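Local coordinates for phenol hydroxylase component phN (Pseudomonas stutzeri, PDB 3U52), which probably serves as the diiron oxygenase subunit of a multicomponent phenol hydroxylase, which hydroxylates phenol to catechol, at residues A[177-182]-A[264-269]; A[195-200]-A[236-241]; A[270-274]-A[402-408]; A[317-321]-A[434-438]. All coordinates share one frame; numbering follows the deposited sequence.

How the contacts relate
From the N terminus, helix 173-184 supplies the first half of contact 1, whose loop closes when helix 254-283 returns to it at 264-269. Nested inside that loop, contact 2 joins helices 187-216 and 220-250 at one iron site. Helix 254-283 then opens contact 3 at 270-274, which closes only at the zinc-binding loop 402-408. Contact 4 opens inside this loop at 317-321 and ends beyond it at 434-438, so contacts 3 and 4 cross; both include a ligand of the same zinc ion. Contact 1 touches the other three, so helix 254-283 and its neighbours link the helical diiron core to the zinc-binding region.

Contact 1: A[177-182]-A[264-269]; sequences SFFDDA and KWFWRG
Phe-178 and Trp-265 make the tight part of this contact between antiparallel helices, whose axes stay 11.3 Å apart so that long side chains fill the interval. The pair is T-shaped: the six-membered ring of Trp-265 turns its edge to the face of Phe-178, planes at 85°, with CZ3 of Trp-265 3.5 Å from CE2 of Phe-178. Holding CG anti to its own N (chi1 176°), Phe-178 reaches across until CE2 lies 3.6 Å from the backbone N of Gly-269. Ala-182 CB packs on Trp-265 CH2.

The other side is polar, held by directed bonds instead of ring packing, and borders another protein chain. Asp-181 spans two cations: OD1 takes Lys-264 NZ at 2.8 Å on its syn side, and OD2 takes Arg-268 NH1 at 2.7 Å through its anti lone pair. NH2 of Arg-268 reaches Ser-177 OG at 3.0 Å, nearly in the guanidinium plane; that hydroxyl also bonds to Ser-173 O. A leucine in place of Arg-268 would probably cost Asp-181 OD2 its charged mate. Lys-446 and Tyr-447 also bind Asp-181, while Glu-189 and Glu-443 pair with Lys-264. The buried charges thus appear to offset one another in a network, which probably keeps Asp-181 ionised.

Contact 2: A[195-200]-A[236-241]; sequences SFSFEY and HMTLGL. With FE (Fe (III) ion), chain H.
Glu-199 and His-236, from two different helices, bind the same iron(III) ion, and Glu-199 does so from a wider pi-type turn at 195-200. The two side chains run side by side, pointing the same way. A bend at chi2 (-79°) carries OE1 of Glu-199 to 2.1 Å from the iron, which ND1 of His-236 meets at 2.4 Å. Glu-233 is a further ligand, and Asp-137 accepts from NE2 of His-236, fixing how the imidazole is turned.

Away from the metal the near-antiparallel helices come to 8.0 Å between axes. Gly-240 permits this: its CA lies 3.3 Å from Ser-195 O in a CA-H...O contact, where any CB would clash. A water takes a hydrogen bond from Ser-195 OG and gives one to His-236 O; OG also pairs with Tyr-115. Tyr-200 lays one ring face over Leu-241 CB and brings CD2 to 3.7 Å from Met-237 CB. A serine at Tyr-200 is likely to open a gap between helix 187-216 and the side chains of Met-237 and Leu-241.

Helix 125-155 packs on the Glu-199 and His-236 side, completing part of the four-helix core of diiron hydroxylases, while helices 254-283 and 291-310 cover Phe-196.

Contact 3: A[270-274]-A[402-408]; sequences FRLLS and CQIPTIF. With ZN (zinc ion), chain I.
Arg-271 lays its guanidinium flat on Phe-408. The two centres are 3.6 Å apart and the planes differ by only 10°, so CZ stands over the ring face in a cation-pi stack. The two side chains run antiparallel where they overlap, and a bend at chi2 (-65°) levels the arginine over the ring. Ile-407 CG1 covers the ring's opposite face, leaving the phenyl group sandwiched, while Ser-274 OG lies near its edge.

Cys-402 approaches the arginine differently. Its SG sits near the edge of the guanidinium, and its CB meets Arg-271 CB at 3.8 Å, nearer the backbone. Ile-404 crosses that stem at about a right angle and drives CD1 to 3.4 Å from the carbonyl O of Arg-271. The same oxygen accepts Ser-274 OG at 2.9 Å in its carbonyl plane, which pins the serine one turn along the helix.

Cys-402 SG binds zinc at 2.3 Å and also receives a weak bond from Ile-404 N, a 3.7 Å N-H...S contact between these two atoms. With Cys-399, Cys-432 and Cys-436 as the other ligands, this is the CxxC loop of a four-cysteine zinc site, with an N-H...S bond as in zinc knuckles, braced against helix 254-283.

Contact 4: A[317-321]-A[434-438]; sequences PPKYQ and DGCCD. With ZN (zinc ion), chain I.
Tyr-320 and Lys-319, both on a type II beta turn, converge on Asp-438 of helix 434-442. That helix follows the hairpin 417-431 and carries the zinc ligand Cys-436, a layout consistent with the treble-clef zinc fold of YHS domains.

In the first shell, OD2 of Asp-438 is gripped twice. Tyr-320 OH donates at 2.7 Å, from well above the carboxylate plane. Lys-319 NZ approaches the same OD2 from the other face, at 3.2 Å and on the anti side, completing a salt bridge. Tyr-320 also packs its ring along the helix start: CD1 is 3.6 Å from Gly-435 CA, with Gly-435 N over one face. Asp-434 offers only its CB, 3.6 Å from Tyr-320 OH, while its carboxylate forms a salt bridge with Arg-420.

Farther out, Trp-267 of helix 254-283 packs on both Tyr-320 and Cys-436, tying the turn to the metal-bearing helix. Pro-318 rests on Phe-266 and on helix 291-310, and Asp-263 accepts from Lys-319 N. Tyr-320 itself takes a left-handed backbone conformation (phi 65°) at the third turn position and occupies the N-cap position of helix 321-327. The turn is closed by Gln-321 N donating to Pro-318 O at 3.2 Å.

Contact 1: A[177-182]-A[264-269]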
loop_
_atom_site.group_PDB
_atom_site.type_symbol
_atom_site.label_atom_id
_atom_site.label_comp_id
_atom_site.label_asym_id
_atom_site.label_seq_id
_atom_site.Cartn_x
_atom_site.Cartn_y
_atom_site.Cartn_z
ATOM N N SER A 177 -19.111 28.249 -12.098
ATOM C CA SER A 177 -19.829 28.673 -13.289
ATOM C C SER A 177 -19.256 28.062 -14.585
ATOM O O SER A 177 -19.999 27.850 -15.550
ATOM C CB SER A 177 -19.914 30.215 -13.387
ATOM O OG SER A 177 -18.644 30.761 -13.688
ATOM N N PHE A 178 -17.951 27.768 -14.622
ATOM C CA PHE A 178 -17.337 27.022 -15.764
ATOM C C PHE A 178 -18.052 25.693 -15.955
ATOM O O PHE A 178 -18.506 25.339 -17.070
ATOM C CB PHE A 178 -15.816 26.744 -15.497
ATOM C CG PHE A 178 -15.160 25.922 -16.570
ATOM C CD1 PHE A 178 -15.171 24.540 -16.506
ATOM C CD2 PHE A 178 -14.488 26.542 -17.628
ATOM C CE1 PHE A 178 -14.568 23.768 -17.530
ATOM C CE2 PHE A 178 -13.840 25.791 -18.663
ATOM C CZ PHE A 178 -13.918 24.430 -18.636
ATOM N N PHE A 179 -18.165 24.934 -14.861
ATOM C CA PHE A 179 -18.823 23.645 -14.996
ATOM C C PHE A 179 -20.370 23.691 -15.103
ATOM O O PHE A 179 -20.955 22.795 -15.710
ATOM C CB PHE A 179 -18.380 22.666 -13.863
ATOM C CG PHE A 179 -17.959 21.330 -14.405
ATOM C CD1 PHE A 179 -16.671 21.120 -14.823
ATOM C CD2 PHE A 179 -18.891 20.308 -14.543
ATOM C CE1 PHE A 179 -16.273 19.876 -15.400
ATOM C CE2 PHE A 179 -18.529 19.063 -15.085
ATOM C CZ PHE A 179 -17.221 18.847 -15.517
ATOM N N ASP A 180 -21.015 24.683 -14.477
ATOM C CA ASP A 180 -22.481 24.896 -14.638
ATOM C C ASP A 180 -22.773 25.198 -16.095
ATOM O O ASP A 180 -23.727 24.706 -16.610
ATOM C CB ASP A 180 -22.993 26.032 -13.770
ATOM C CG ASP A 180 -23.201 25.632 -12.320
ATOM O OD1 ASP A 180 -22.933 24.441 -11.949
ATOM O OD2 ASP A 180 -23.654 26.508 -11.510
ATOM N N ASP A 181 -21.929 25.992 -16.754
ATOM C CA ASP A 181 -22.067 26.332 -18.177
ATOM C C ASP A 181 -22.050 25.053 -19.002
ATOM O O ASP A 181 -22.981 24.802 -19.777
ATOM C CB ASP A 181 -20.948 27.336 -18.525
ATOM C CG ASP A 181 -21.063 27.968 -19.926
ATOM O OD1 ASP A 181 -21.707 27.417 -20.824
ATOM O OD2 ASP A 181 -20.423 29.024 -20.128
ATOM N N ALA A 182 -21.045 24.178 -18.775
ATOM C CA ALA A 182 -20.964 22.901 -19.513
ATOM C C ALA A 182 -22.153 21.966 -19.256
ATOM O O ALA A 182 -22.679 21.386 -20.192
ATOM C CB ALA A 182 -19.613 22.156 -19.189
ATOM N N LYS A 264 -15.031 29.248 -27.638
ATOM C CA LYS A 264 -15.644 29.481 -26.280
ATOM C C LYS A 264 -14.892 28.741 -25.130
ATOM O O LYS A 264 -14.518 29.339 -24.100
ATOM C CB LYS A 264 -17.098 29.023 -26.280
ATOM C CG LYS A 264 -17.792 29.125 -24.913
ATOM C CD LYS A 264 -19.223 28.589 -24.982
ATOM C CE LYS A 264 -19.665 28.366 -23.555
ATOM N NZ LYS A 264 -21.119 27.906 -23.568
ATOM N N TRP A 265 -14.614 27.457 -25.329
ATOM C CA TRP A 265 -14.110 26.655 -24.236
ATOM C C TRP A 265 -12.612 26.802 -24.105
ATOM O O TRP A 265 -12.087 26.647 -23.031
ATOM C CB TRP A 265 -14.545 25.174 -24.416
ATOM C CG TRP A 265 -16.027 25.125 -24.053
ATOM C CD1 TRP A 265 -17.071 25.023 -24.911
ATOM C CD2 TRP A 265 -16.600 25.300 -22.731
ATOM N NE1 TRP A 265 -18.268 25.108 -24.216
ATOM C CE2 TRP A 265 -17.994 25.236 -22.874
ATOM C CE3 TRP A 265 -16.053 25.431 -21.441
ATOM C CZ2 TRP A 265 -18.889 25.335 -21.762
ATOM C CZ3 TRP A 265 -16.940 25.549 -20.322
ATOM C CH2 TRP A 265 -18.333 25.497 -20.510
ATOM N N PHE A 266 -11.919 27.074 -25.209
ATOM C CA PHE A 266 -10.535 27.543 -25.066
ATOM C C PHE A 266 -10.512 28.708 -24.107
ATOM O O PHE A 266 -9.687 28.719 -23.162
ATOM C CB PHE A 266 -9.879 28.013 -26.388
ATOM C CG PHE A 266 -8.556 28.690 -26.159
ATOM C CD1 PHE A 266 -8.438 30.082 -26.266
ATOM C CD2 PHE A 266 -7.444 27.922 -25.742
ATOM C CE1 PHE A 266 -7.228 30.715 -25.994
ATOM C CE2 PHE A 266 -6.194 28.567 -25.503
ATOM C CZ PHE A 266 -6.118 29.963 -25.592
ATOM N N TRP A 267 -11.377 29.693 -24.345
ATOM C CA TRP A 267 -11.285 30.953 -23.623
ATOM C C TRP A 267 -11.757 30.806 -22.161
ATOM O O TRP A 267 -11.085 31.239 -21.242
ATOM C CB TRP A 267 -11.950 32.123 -24.369
ATOM C CG TRP A 267 -11.637 33.400 -23.622
ATOM C CD1 TRP A 267 -12.442 34.059 -22.748
ATOM C CD2 TRP A 267 -10.421 34.161 -23.697
ATOM N NE1 TRP A 267 -11.794 35.153 -22.254
ATOM C CE2 TRP A 267 -10.547 35.236 -22.810
ATOM C CE3 TRP A 267 -9.226 34.010 -24.411
ATOM C CZ2 TRP A 267 -9.517 36.199 -22.618
ATOM C CZ3 TRP A 267 -8.204 34.965 -24.231
ATOM C CH2 TRP A 267 -8.359 36.038 -23.350
ATOM N N ARG A 268 -12.874 30.108 -21.943
ATOM C CA ARG A 268 -13.280 29.753 -20.576
ATOM C C ARG A 268 -12.245 28.887 -19.807
ATOM O O ARG A 268 -12.025 29.094 -18.612
ATOM C CB ARG A 268 -14.661 29.049 -20.585
ATOM C CG ARG A 268 -15.823 30.031 -20.903
ATOM C CD ARG A 268 -17.105 29.706 -20.028
ATOM N NE ARG A 268 -16.862 30.038 -18.624
ATOM C CZ ARG A 268 -17.810 30.280 -17.731
ATOM N NH1 ARG A 268 -19.077 30.202 -18.076
ATOM N NH2 ARG A 268 -17.493 30.572 -16.475
ATOM N N GLY A 269 -11.632 27.929 -20.501
ATOM C CA GLY A 269 -10.618 27.079 -19.909
ATOM C C GLY A 269 -9.386 27.908 -19.562
ATOM O O GLY A 269 -8.813 27.755 -18.476
#

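Contact 2: A[195-200]-A[236-241]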
loop_
_atom_site.group_PDB
_atom_site.type_symbol
_atom_site.label_atom_id
_atom_site.label_comp_id
_atom_site.label_asym_id
_atom_site.label_seq_id
_atom_site.Cartn_x
_atom_site.Cartn_y
_atom_site.Cartn_z
ATOM N N SER A 195 -14.424 16.854 -22.452
ATOM C CA SER A 195 -13.574 15.779 -22.962
ATOM C C SER A 195 -12.483 16.301 -23.902
ATOM O O SER A 195 -11.306 15.953 -23.738
ATOM C CB SER A 195 -14.382 14.680 -23.635
ATOM O OG SER A 195 -14.942 13.846 -22.623
ATOM N N PHE A 196 -12.846 17.134 -24.867
ATOM C CA PHE A 196 -11.825 17.628 -25.757
ATOM C C PHE A 196 -11.029 18.811 -25.166
ATOM O O PHE A 196 -9.811 18.706 -25.017
ATOM C CB PHE A 196 -12.384 17.912 -27.150
ATOM C CG PHE A 196 -11.416 18.640 -28.037
ATOM C CD1 PHE A 196 -10.356 17.973 -28.617
ATOM C CD2 PHE A 196 -11.526 20.028 -28.227
ATOM C CE1 PHE A 196 -9.445 18.663 -29.417
ATOM C CE2 PHE A 196 -10.589 20.720 -29.009
ATOM C CZ PHE A 196 -9.575 20.044 -29.613
ATOM N N SER A 197 -11.689 19.902 -24.782
ATOM C CA SER A 197 -10.991 21.127 -24.358
ATOM C C SER A 197 -10.272 20.985 -23.002
ATOM O O SER A 197 -9.097 21.351 -22.868
ATOM C CB SER A 197 -11.974 22.335 -24.373
ATOM O OG SER A 197 -12.534 22.506 -25.683
ATOM N N PHE A 198 -10.953 20.427 -22.014
ATOM C CA PHE A 198 -10.454 20.287 -20.648
ATOM C C PHE A 198 -9.515 19.070 -20.636
ATOM O O PHE A 198 -8.304 19.205 -20.386
ATOM C CB PHE A 198 -11.680 20.026 -19.756
ATOM C CG PHE A 198 -11.598 20.515 -18.317
ATOM C CD1 PHE A 198 -10.785 21.547 -17.915
ATOM C CD2 PHE A 198 -12.466 19.967 -17.364
ATOM C CE1 PHE A 198 -10.797 21.953 -16.537
ATOM C CE2 PHE A 198 -12.489 20.412 -16.012
ATOM C CZ PHE A 198 -11.660 21.373 -15.610
ATOM N N GLU A 199 -10.067 17.890 -20.951
ATOM C CA GLU A 199 -9.360 16.600 -20.745
ATOM C C GLU A 199 -8.316 16.264 -21.753
ATOM O O GLU A 199 -7.553 15.349 -21.522
ATOM C CB GLU A 199 -10.314 15.409 -20.732
ATOM C CG GLU A 199 -11.281 15.411 -19.579
ATOM C CD GLU A 199 -10.621 14.930 -18.299
ATOM O OE1 GLU A 199 -11.038 13.902 -17.749
ATOM O OE2 GLU A 199 -9.661 15.586 -17.850
ATOM N N TYR A 200 -8.316 16.919 -22.901
ATOM C CA TYR A 200 -7.322 16.634 -23.885
ATOM C C TYR A 200 -6.389 17.824 -24.101
ATOM O O TYR A 200 -5.180 17.708 -23.902
ATOM C CB TYR A 200 -7.944 16.145 -25.202
ATOM C CG TYR A 200 -6.887 15.726 -26.173
ATOM C CD1 TYR A 200 -6.511 16.543 -27.214
ATOM C CD2 TYR A 200 -6.222 14.516 -26.009
ATOM C CE1 TYR A 200 -5.471 16.157 -28.097
ATOM C CE2 TYR A 200 -5.219 14.131 -26.849
ATOM C CZ TYR A 200 -4.841 14.945 -27.904
ATOM O OH TYR A 200 -3.827 14.517 -28.770
ATOM N N HIS A 236 -9.009 9.101 -20.651
ATOM C CA HIS A 236 -9.833 10.320 -20.767
ATOM C C HIS A 236 -9.337 11.192 -21.929
ATOM O O HIS A 236 -10.146 11.755 -22.668
ATOM C CB HIS A 236 -9.882 11.093 -19.442
ATOM C CG HIS A 236 -10.463 10.281 -18.323
ATOM N ND1 HIS A 236 -10.502 10.726 -17.022
ATOM C CD2 HIS A 236 -10.991 9.033 -18.308
ATOM C CE1 HIS A 236 -11.062 9.800 -16.258
ATOM N NE2 HIS A 236 -11.338 8.752 -17.007
ATOM N N MET A 237 -8.023 11.278 -22.100
ATOM C CA MET A 237 -7.458 11.999 -23.250
ATOM C C MET A 237 -7.814 11.356 -24.584
ATOM O O MET A 237 -8.074 12.064 -25.543
ATOM C CB MET A 237 -5.925 12.097 -23.165
ATOM C CG MET A 237 -5.454 12.816 -21.939
ATOM S SD MET A 237 -3.640 12.846 -21.850
ATOM C CE MET A 237 -3.293 14.224 -22.956
ATOM N N THR A 238 -7.793 10.025 -24.652
ATOM C CA THR A 238 -8.157 9.336 -25.870
ATOM C C THR A 238 -9.628 9.510 -26.224
ATOM O O THR A 238 -9.982 9.667 -27.419
ATOM C CB THR A 238 -7.795 7.832 -25.836
ATOM O OG1 THR A 238 -6.475 7.662 -25.292
ATOM C CG2 THR A 238 -7.812 7.319 -27.268
ATOM N N LEU A 239 -10.507 9.488 -25.211
ATOM C CA LEU A 239 -11.909 9.810 -25.491
ATOM C C LEU A 239 -12.024 11.235 -26.097
ATOM O O LEU A 239 -12.712 11.423 -27.110
ATOM C CB LEU A 239 -12.824 9.572 -24.264
ATOM C CG LEU A 239 -14.264 10.129 -24.212
ATOM C CD1 LEU A 239 -15.103 9.559 -25.355
ATOM C CD2 LEU A 239 -14.928 9.765 -22.876
ATOM N N GLY A 240 -11.311 12.206 -25.531
ATOM C CA GLY A 240 -11.389 13.608 -25.995
ATOM C C GLY A 240 -11.000 13.730 -27.460
ATOM O O GLY A 240 -11.648 14.447 -28.233
ATOM N N LEU A 241 -9.945 13.023 -27.837
ATOM C CA LEU A 241 -9.442 12.986 -29.235
ATOM C C LEU A 241 -10.473 12.305 -30.151
ATOM O O LEU A 241 -10.815 12.846 -31.190
ATOM C CB LEU A 241 -8.145 12.180 -29.286
ATOM C CG LEU A 241 -6.954 12.559 -30.168
ATOM C CD1 LEU A 241 -6.297 11.275 -30.685
ATOM C CD2 LEU A 241 -7.322 13.585 -31.286
HETATM FE FE FE H . -9.921 12.873 -16.233
HETATM O O HOH W 1 -12.604 12.589 -21.668
#

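Contact 3: A[270-274]-A[402-408]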
loop_
_atom_site.group_PDB
_atom_site.type_symbol
_atom_site.label_atom_id
_atom_site.label_comp_id
_atom_site.label_asym_id
_atom_site.label_seq_id
_atom_site.Cartn_x
_atom_site.Cartn_y
_atom_site.Cartn_z
ATOM N N PHE A 270 -9.005 28.827 -20.444
ATOM C CA PHE A 270 -7.868 29.722 -20.145
ATOM C C PHE A 270 -8.122 30.580 -18.852
ATOM O O PHE A 270 -7.237 30.744 -17.982
ATOM C CB PHE A 270 -7.608 30.633 -21.382
ATOM C CG PHE A 270 -6.654 31.750 -21.115
ATOM C CD1 PHE A 270 -5.380 31.496 -20.637
ATOM C CD2 PHE A 270 -7.032 33.063 -21.357
ATOM C CE1 PHE A 270 -4.470 32.575 -20.416
ATOM C CE2 PHE A 270 -6.143 34.120 -21.139
ATOM C CZ PHE A 270 -4.870 33.860 -20.666
ATOM N N ARG A 271 -9.340 31.127 -18.719
ATOM C CA ARG A 271 -9.685 31.929 -17.542
ATOM C C ARG A 271 -9.699 31.039 -16.300
ATOM O O ARG A 271 -9.210 31.424 -15.243
ATOM C CB ARG A 271 -11.013 32.702 -17.754
ATOM C CG ARG A 271 -10.789 33.897 -18.713
ATOM C CD ARG A 271 -9.831 34.889 -18.036
ATOM N NE ARG A 271 -9.882 36.231 -18.657
ATOM C CZ ARG A 271 -8.825 36.919 -19.072
ATOM N NH1 ARG A 271 -7.590 36.420 -18.995
ATOM N NH2 ARG A 271 -9.002 38.111 -19.589
ATOM N N LEU A 272 -10.240 29.836 -16.425
ATOM C CA LEU A 272 -10.262 28.955 -15.259
ATOM C C LEU A 272 -8.792 28.661 -14.777
ATOM O O LEU A 272 -8.488 28.694 -13.583
ATOM C CB LEU A 272 -10.986 27.667 -15.636
ATOM C CG LEU A 272 -11.004 26.587 -14.565
ATOM C CD1 LEU A 272 -11.592 27.133 -13.219
ATOM C CD2 LEU A 272 -11.786 25.454 -15.091
ATOM N N LEU A 273 -7.899 28.408 -15.721
ATOM C CA LEU A 273 -6.490 28.047 -15.418
ATOM C C LEU A 273 -5.623 29.171 -14.841
ATOM O O LEU A 273 -4.525 28.924 -14.286
ATOM C CB LEU A 273 -5.796 27.575 -16.695
ATOM C CG LEU A 273 -6.225 26.216 -17.194
ATOM C CD1 LEU A 273 -5.633 26.042 -18.621
ATOM C CD2 LEU A 273 -5.720 25.144 -16.204
ATOM N N SER A 274 -6.081 30.405 -14.989
ATOM C CA SER A 274 -5.426 31.512 -14.313
ATOM C C SER A 274 -5.248 31.238 -12.792
ATOM O O SER A 274 -4.241 31.619 -12.227
ATOM C CB SER A 274 -6.110 32.850 -14.626
ATOM O OG SER A 274 -7.289 33.098 -13.868
ATOM N N CYS A 402 -16.851 34.969 -17.012
ATOM C CA CYS A 402 -15.902 34.053 -16.338
ATOM C C CYS A 402 -15.963 34.274 -14.857
ATOM O O CYS A 402 -15.527 33.396 -14.091
ATOM C CB CYS A 402 -14.454 34.199 -16.905
ATOM S SG CYS A 402 -13.626 35.763 -16.505
ATOM N N GLN A 403 -16.601 35.398 -14.458
ATOM C CA GLN A 403 -16.729 35.881 -13.066
ATOM C C GLN A 403 -15.478 36.173 -12.276
ATOM O O GLN A 403 -15.578 36.386 -11.093
ATOM C CB GLN A 403 -17.690 35.024 -12.222
ATOM C CG GLN A 403 -18.978 34.710 -13.068
ATOM C CD GLN A 403 -19.991 33.909 -12.325
ATOM O OE1 GLN A 403 -19.895 33.757 -11.105
ATOM N NE2 GLN A 403 -20.976 33.381 -13.044
ATOM N N ILE A 404 -14.333 36.263 -12.915
ATOM C CA ILE A 404 -13.117 36.706 -12.237
ATOM C C ILE A 404 -13.272 38.263 -12.113
ATOM O O ILE A 404 -13.840 38.886 -13.005
ATOM C CB ILE A 404 -11.868 36.326 -13.075
ATOM C CG1 ILE A 404 -11.815 34.806 -13.272
ATOM C CG2 ILE A 404 -10.528 36.798 -12.366
ATOM C CD1 ILE A 404 -10.636 34.269 -14.106
ATOM N N PRO A 405 -12.784 38.881 -11.015
ATOM C CA PRO A 405 -12.729 40.327 -11.028
ATOM C C PRO A 405 -12.044 40.810 -12.309
ATOM O O PRO A 405 -11.193 40.128 -12.854
ATOM C CB PRO A 405 -11.830 40.662 -9.856
ATOM C CG PRO A 405 -11.929 39.586 -8.941
ATOM C CD PRO A 405 -12.279 38.333 -9.749
ATOM N N THR A 406 -12.376 42.004 -12.762
ATOM C CA THR A 406 -11.797 42.511 -14.011
ATOM C C THR A 406 -10.389 43.084 -13.769
ATOM O O THR A 406 -10.188 44.282 -13.725
ATOM C CB THR A 406 -12.763 43.535 -14.676
ATOM O OG1 THR A 406 -13.239 44.434 -13.678
ATOM C CG2 THR A 406 -13.966 42.803 -15.141
ATOM N N ILE A 407 -9.409 42.203 -13.631
ATOM C CA ILE A 407 -8.061 42.590 -13.167
ATOM C C ILE A 407 -7.028 42.504 -14.318
ATOM O O ILE A 407 -5.864 42.818 -14.114
ATOM C CB ILE A 407 -7.554 41.592 -12.079
ATOM C CG1 ILE A 407 -7.622 40.158 -12.619
ATOM C CG2 ILE A 407 -8.401 41.639 -10.859
ATOM C CD1 ILE A 407 -6.909 39.114 -11.755
ATOM N N PHE A 408 -7.455 42.004 -15.493
ATOM C CA PHE A 408 -6.551 41.679 -16.582
ATOM C C PHE A 408 -6.301 42.890 -17.458
ATOM O O PHE A 408 -7.162 43.732 -17.594
ATOM C CB PHE A 408 -7.161 40.553 -17.427
ATOM C CG PHE A 408 -7.431 39.320 -16.643
ATOM C CD1 PHE A 408 -8.717 38.927 -16.349
ATOM C CD2 PHE A 408 -6.373 38.565 -16.173
ATOM C CE1 PHE A 408 -8.963 37.754 -15.566
ATOM C CE2 PHE A 408 -6.594 37.398 -15.417
ATOM C CZ PHE A 408 -7.895 37.011 -15.113
HETATM ZN ZN ZN I . -14.127 37.089 -18.272
#

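Contact 4: A[317-321]-A[434-438]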
loop_
_atom_site.group_PDB
_atom_site.type_symbol
_atom_site.label_atom_id
_atom_site.label_comp_id
_atom_site.label_asym_id
_atom_site.label_seq_id
_atom_site.Cartn_x
_atom_site.Cartn_y
_atom_site.Cartn_z
ATOM N N PRO A 317 -6.995 27.485 -35.254
ATOM C CA PRO A 317 -6.715 27.561 -33.803
ATOM C C PRO A 317 -7.720 28.483 -33.101
ATOM O O PRO A 317 -8.358 29.379 -33.758
ATOM C CB PRO A 317 -5.269 28.106 -33.729
ATOM C CG PRO A 317 -4.720 28.035 -35.134
ATOM C CD PRO A 317 -5.865 27.978 -36.096
ATOM N N PRO A 318 -7.892 28.316 -31.767
ATOM C CA PRO A 318 -8.894 29.160 -31.079
ATOM C C PRO A 318 -8.674 30.677 -31.206
ATOM O O PRO A 318 -7.536 31.177 -31.198
ATOM C CB PRO A 318 -8.789 28.730 -29.588
ATOM C CG PRO A 318 -8.074 27.443 -29.623
ATOM C CD PRO A 318 -7.207 27.391 -30.831
ATOM N N LYS A 319 -9.782 31.388 -31.335
ATOM C CA LYS A 319 -9.796 32.861 -31.355
ATOM C C LYS A 319 -9.173 33.414 -30.058
ATOM O O LYS A 319 -9.404 32.874 -28.967
ATOM C CB LYS A 319 -11.273 33.270 -31.505
ATOM C CG LYS A 319 -11.559 34.698 -31.781
ATOM C CD LYS A 319 -13.007 34.846 -32.218
ATOM C CE LYS A 319 -13.939 34.435 -31.108
ATOM N NZ LYS A 319 -15.340 34.852 -31.376
ATOM N N TYR A 320 -8.375 34.482 -30.176
ATOM C CA TYR A 320 -7.636 35.073 -29.042
ATOM C C TYR A 320 -6.548 34.179 -28.423
ATOM O O TYR A 320 -6.070 34.520 -27.360
ATOM C CB TYR A 320 -8.540 35.646 -27.899
ATOM C CG TYR A 320 -9.654 36.522 -28.423
ATOM C CD1 TYR A 320 -10.983 36.130 -28.316
ATOM C CD2 TYR A 320 -9.368 37.711 -29.082
ATOM C CE1 TYR A 320 -11.995 36.907 -28.871
ATOM C CE2 TYR A 320 -10.369 38.496 -29.606
ATOM C CZ TYR A 320 -11.664 38.095 -29.511
ATOM O OH TYR A 320 -12.642 38.919 -30.047
ATOM N N GLN A 321 -6.123 33.089 -29.062
ATOM C CA GLN A 321 -5.049 32.318 -28.430
ATOM C C GLN A 321 -3.800 33.202 -28.311
ATOM O O GLN A 321 -3.072 33.053 -27.355
ATOM C CB GLN A 321 -4.744 30.981 -29.138
ATOM C CG GLN A 321 -3.988 31.136 -30.427
ATOM C CD GLN A 321 -3.396 29.850 -30.956
ATOM O OE1 GLN A 321 -3.558 28.765 -30.388
ATOM N NE2 GLN A 321 -2.705 29.966 -32.074
ATOM N N ASP A 434 -12.167 40.855 -24.590
ATOM C CA ASP A 434 -12.896 40.575 -25.818
ATOM C C ASP A 434 -13.340 39.130 -25.817
ATOM O O ASP A 434 -14.378 38.822 -26.359
ATOM C CB ASP A 434 -12.028 40.826 -27.048
ATOM C CG ASP A 434 -11.750 42.323 -27.293
ATOM O OD1 ASP A 434 -12.686 43.151 -27.246
ATOM O OD2 ASP A 434 -10.581 42.648 -27.553
ATOM N N GLY A 435 -12.559 38.227 -25.246
ATOM C CA GLY A 435 -12.902 36.809 -25.364
ATOM C C GLY A 435 -14.210 36.503 -24.652
ATOM O O GLY A 435 -15.054 35.797 -25.188
ATOM N N CYS A 436 -14.378 37.072 -23.458
ATOM C CA CYS A 436 -15.598 36.908 -22.661
ATOM C C CYS A 436 -16.751 37.710 -23.268
ATOM O O CYS A 436 -17.867 37.253 -23.323
ATOM C CB CYS A 436 -15.330 37.322 -21.232
ATOM S SG CYS A 436 -14.446 36.016 -20.224
ATOM N N CYS A 437 -16.454 38.893 -23.775
ATOM C CA CYS A 437 -17.458 39.670 -24.502
ATOM C C CYS A 437 -18.073 38.870 -25.646
ATOM O O CYS A 437 -19.295 38.828 -25.777
ATOM C CB CYS A 437 -16.866 41.025 -24.974
ATOM S SG CYS A 437 -18.186 42.147 -25.589
ATOM N N ASP A 438 -17.258 38.209 -26.483
ATOM C CA ASP A 438 -17.774 37.457 -27.620
ATOM C C ASP A 438 -18.613 36.254 -27.235
ATOM O O ASP A 438 -19.562 35.902 -27.930
ATOM C CB ASP A 438 -16.648 36.967 -28.512
ATOM C CG ASP A 438 -16.056 38.074 -29.365
ATOM O OD1 ASP A 438 -16.533 39.249 -29.276
ATOM O OD2 ASP A 438 -15.091 37.751 -30.094
HETATM ZN ZN ZN I . -14.127 37.089 -18.272
#